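Long-range contact in carbon monoxide dehydrogenase (Thermococcus sp. AM4, PDB 6T7J), which probably catalyses the reversible oxidation of carbon monoxide to carbon dioxide at a metal-sulfur cluster, passing the electrons on through further iron-sulfur clusters: residues P547-W555 and V572-P581. Residues are numbered along the deposited sequence; the frame is centred on the assembly and turned at random.
Sequences PAAGSAPEW and VFTHLGVVPP
Gly550 opens the ladder between the two strands: its N donates to Phe573 O at 2.9 Å and its O accepts from His575 N at 2.8 Å. Ala552 repeats the pattern, its N bonded to His575 O and its O receiving Gly577 N. Gly577 suits the turn just past the strand: a side chain there would run into Pro553 O, which instead receives a CA-H...O contact. Val572 packs CG2 on Gly550 N (3.4 Å), and its O accepts from Thr574 OG1. His575 and Ser551 share one face of the sheet, and their side chains bond at 3.1 Å, ND1 to OG, at the imidazole edge. With CG roughly anti to the backbone N (chi1 151°), the imidazole is brought alongside Ser551; NE2 is satisfied by Glu607 O. These strands, linked through helix 558-569, form a right-handed beta-alpha-beta crossover in a parallel, Rossmann-like sheet, and Ser551 and Ala549 bond on to strand 444-448. Beyond the strand ends, Trp555 NE1 reaches Val578 O at 2.8 Å, bent to 145° and from above the carbonyl plane; Trp555 O takes Asn453 ND2. Val578 CB lies over the indole's five-membered ring, 3.8 Å from its centroid, a CH-pi contact, while Pro580 CA meets the edge at CZ2 (3.7 Å). A leucine in place of Trp555 would probably leave Val578 O without this donor. The Glu554 carboxylate accepts from Asn459 N (OE1) and His462 N (OE2).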
loop_
_atom_site.group_PDB
_atom_site.type_symbol
_atom_site.label_atom_id
_atom_site.label_comp_id
_atom_site.label_asym_id
_atom_site.label_seq_id
_atom_site.Cartn_x
_atom_site.Cartn_y
_atom_site.Cartn_z
ATOM N N PRO A 547 -17.488 30.322 -2.141
ATOM C CA PRO A 547 -18.609 29.869 -1.290
ATOM C C PRO A 547 -19.061 28.474 -1.718
ATOM O O PRO A 547 -20.005 28.277 -2.483
ATOM C CB PRO A 547 -19.675 30.937 -1.538
ATOM C CG PRO A 547 -19.395 31.428 -2.920
ATOM C CD PRO A 547 -17.902 31.354 -3.108
ATOM N N ALA A 548 -18.349 27.466 -1.220
ATOM C CA ALA A 548 -18.569 26.102 -1.671
ATOM C C ALA A 548 -18.213 25.128 -0.560
ATOM O O ALA A 548 -17.533 25.476 0.408
ATOM C CB ALA A 548 -17.755 25.788 -2.933
ATOM N N ALA A 549 -18.683 23.893 -0.722
ATOM C CA ALA A 549 -18.391 22.820 0.215
ATOM C C ALA A 549 -18.497 21.487 -0.513
ATOM O O ALA A 549 -19.007 21.404 -1.631
ATOM C CB ALA A 549 -19.333 22.856 1.423
ATOM N N GLY A 550 -17.985 20.441 0.132
ATOM C CA GLY A 550 -18.161 19.091 -0.350
ATOM C C GLY A 550 -18.662 18.210 0.776
ATOM O O GLY A 550 -18.565 18.558 1.950
ATOM N N SER A 551 -19.203 17.052 0.404
ATOM C CA SER A 551 -19.741 16.165 1.427
ATOM C C SER A 551 -19.743 14.723 0.941
ATOM O O SER A 551 -20.038 14.450 -0.225
ATOM C CB SER A 551 -21.162 16.577 1.824
ATOM O OG SER A 551 -21.932 15.436 2.165
ATOM N N ALA A 552 -19.423 13.810 1.860
ATOM C CA ALA A 552 -19.577 12.368 1.668
ATOM C C ALA A 552 -20.481 11.859 2.785
ATOM O O ALA A 552 -19.999 11.458 3.856
ATOM C CB ALA A 552 -18.226 11.657 1.672
ATOM N N PRO A 553 -21.800 11.856 2.579
ATOM C CA PRO A 553 -22.712 11.596 3.705
ATOM C C PRO A 553 -22.714 10.156 4.188
ATOM O O PRO A 553 -22.993 9.921 5.369
ATOM C CB PRO A 553 -24.087 11.998 3.148
ATOM C CG PRO A 553 -23.809 12.765 1.892
ATOM C CD PRO A 553 -22.525 12.224 1.354
ATOM N N GLU A 554 -22.438 9.182 3.322
ATOM C CA GLU A 554 -22.598 7.772 3.675
ATOM C C GLU A 554 -21.415 6.950 3.177
ATOM O O GLU A 554 -21.571 5.798 2.757
ATOM C CB GLU A 554 -23.911 7.214 3.121
ATOM C CG GLU A 554 -25.140 8.051 3.454
ATOM C CD GLU A 554 -26.373 7.627 2.682
ATOM O OE1 GLU A 554 -26.426 6.467 2.224
ATOM O OE2 GLU A 554 -27.295 8.456 2.537
ATOM N N TRP A 555 -20.215 7.521 3.238
ATOM C CA TRP A 555 -19.041 6.885 2.657
ATOM C C TRP A 555 -18.678 5.599 3.401
ATOM O O TRP A 555 -19.011 5.407 4.574
ATOM C CB TRP A 555 -17.852 7.845 2.671
ATOM C CG TRP A 555 -17.283 8.076 4.037
ATOM C CD1 TRP A 555 -17.661 9.035 4.930
ATOM C CD2 TRP A 555 -16.229 7.333 4.666
ATOM N NE1 TRP A 555 -16.911 8.934 6.078
ATOM C CE2 TRP A 555 -16.026 7.898 5.941
ATOM C CE3 TRP A 555 -15.438 6.247 4.275
ATOM C CZ2 TRP A 555 -15.065 7.413 6.827
ATOM C CZ3 TRP A 555 -14.487 5.767 5.156
ATOM C CH2 TRP A 555 -14.309 6.349 6.417
ATOM N N VAL A 572 -11.387 22.887 -0.146
ATOM C CA VAL A 572 -12.828 22.913 0.081
ATOM C C VAL A 572 -13.137 22.301 1.440
ATOM O O VAL A 572 -12.620 21.231 1.789
ATOM C CB VAL A 572 -13.602 22.197 -1.043
ATOM C CG1 VAL A 572 -12.998 20.870 -1.371
ATOM C CG2 VAL A 572 -15.050 22.002 -0.650
ATOM N N PHE A 573 -13.956 23.008 2.216
ATOM C CA PHE A 573 -14.544 22.474 3.437
ATOM C C PHE A 573 -15.330 21.207 3.117
ATOM O O PHE A 573 -16.262 21.235 2.308
ATOM C CB PHE A 573 -15.443 23.549 4.050
ATOM C CG PHE A 573 -16.148 23.133 5.305
ATOM C CD1 PHE A 573 -15.485 23.125 6.520
ATOM C CD2 PHE A 573 -17.491 22.789 5.275
ATOM C CE1 PHE A 573 -16.141 22.757 7.679
ATOM C CE2 PHE A 573 -18.151 22.419 6.429
ATOM C CZ PHE A 573 -17.477 22.408 7.632
ATOM N N THR A 574 -14.954 20.094 3.747
ATOM C CA THR A 574 -15.439 18.773 3.362
ATOM C C THR A 574 -16.096 18.090 4.556
ATOM O O THR A 574 -15.432 17.814 5.561
ATOM C CB THR A 574 -14.294 17.915 2.818
ATOM O OG1 THR A 574 -13.744 18.539 1.649
ATOM C CG2 THR A 574 -14.786 16.517 2.457
ATOM N N HIS A 575 -17.388 17.800 4.428
ATOM C CA HIS A 575 -18.166 17.162 5.479
ATOM C C HIS A 575 -18.184 15.649 5.295
ATOM O O HIS A 575 -18.253 15.147 4.169
ATOM C CB HIS A 575 -19.601 17.692 5.484
ATOM C CG HIS A 575 -20.608 16.708 5.997
ATOM N ND1 HIS A 575 -21.468 16.019 5.169
ATOM C CD2 HIS A 575 -20.889 16.296 7.256
ATOM C CE1 HIS A 575 -22.238 15.228 5.896
ATOM N NE2 HIS A 575 -21.904 15.375 7.165
ATOM N N LEU A 576 -18.122 14.931 6.414
ATOM C CA LEU A 576 -18.247 13.481 6.438
ATOM C C LEU A 576 -19.489 13.107 7.233
ATOM O O LEU A 576 -19.692 13.607 8.345
ATOM C CB LEU A 576 -17.010 12.827 7.057
ATOM C CG LEU A 576 -15.648 13.210 6.480
ATOM C CD1 LEU A 576 -14.560 12.361 7.113
ATOM C CD2 LEU A 576 -15.643 13.059 4.967
ATOM N N GLY A 577 -20.313 12.233 6.665
ATOM C CA GLY A 577 -21.513 11.782 7.340
ATOM C C GLY A 577 -21.315 10.460 8.049
ATOM O O GLY A 577 -22.194 9.996 8.781
ATOM N N VAL A 578 -20.162 9.837 7.824
ATOM C CA VAL A 578 -19.738 8.646 8.550
ATOM C C VAL A 578 -18.441 8.990 9.267
ATOM O O VAL A 578 -17.542 9.598 8.673
ATOM C CB VAL A 578 -19.555 7.437 7.612
ATOM C CG1 VAL A 578 -18.922 6.268 8.351
ATOM C CG2 VAL A 578 -20.892 7.026 7.009
ATOM N N VAL A 579 -18.352 8.622 10.540
ATOM C CA VAL A 579 -17.219 9.003 11.381
ATOM C C VAL A 579 -15.987 8.205 10.971
ATOM O O VAL A 579 -15.988 6.971 11.070
ATOM C CB VAL A 579 -17.536 8.794 12.870
ATOM C CG1 VAL A 579 -16.398 9.318 13.728
ATOM C CG2 VAL A 579 -18.847 9.476 13.238
ATOM N N PRO A 580 -14.921 8.863 10.504
ATOM C CA PRO A 580 -13.698 8.127 10.191
ATOM C C PRO A 580 -13.100 7.534 11.438
ATOM O O PRO A 580 -13.295 8.053 12.559
ATOM C CB PRO A 580 -12.784 9.209 9.584
ATOM C CG PRO A 580 -13.305 10.493 10.125
ATOM C CD PRO A 580 -14.788 10.307 10.253
ATOM N N PRO A 581 -12.349 6.433 11.329
ATOM C CA PRO A 581 -11.780 5.774 12.519
ATOM C C PRO A 581 -10.574 6.528 13.072
ATOM O O PRO A 581 -9.432 6.059 13.055
ATOM C CB PRO A 581 -11.414 4.387 11.981
ATOM C CG PRO A 581 -11.057 4.640 10.550
ATOM C CD PRO A 581 -11.965 5.747 10.077
#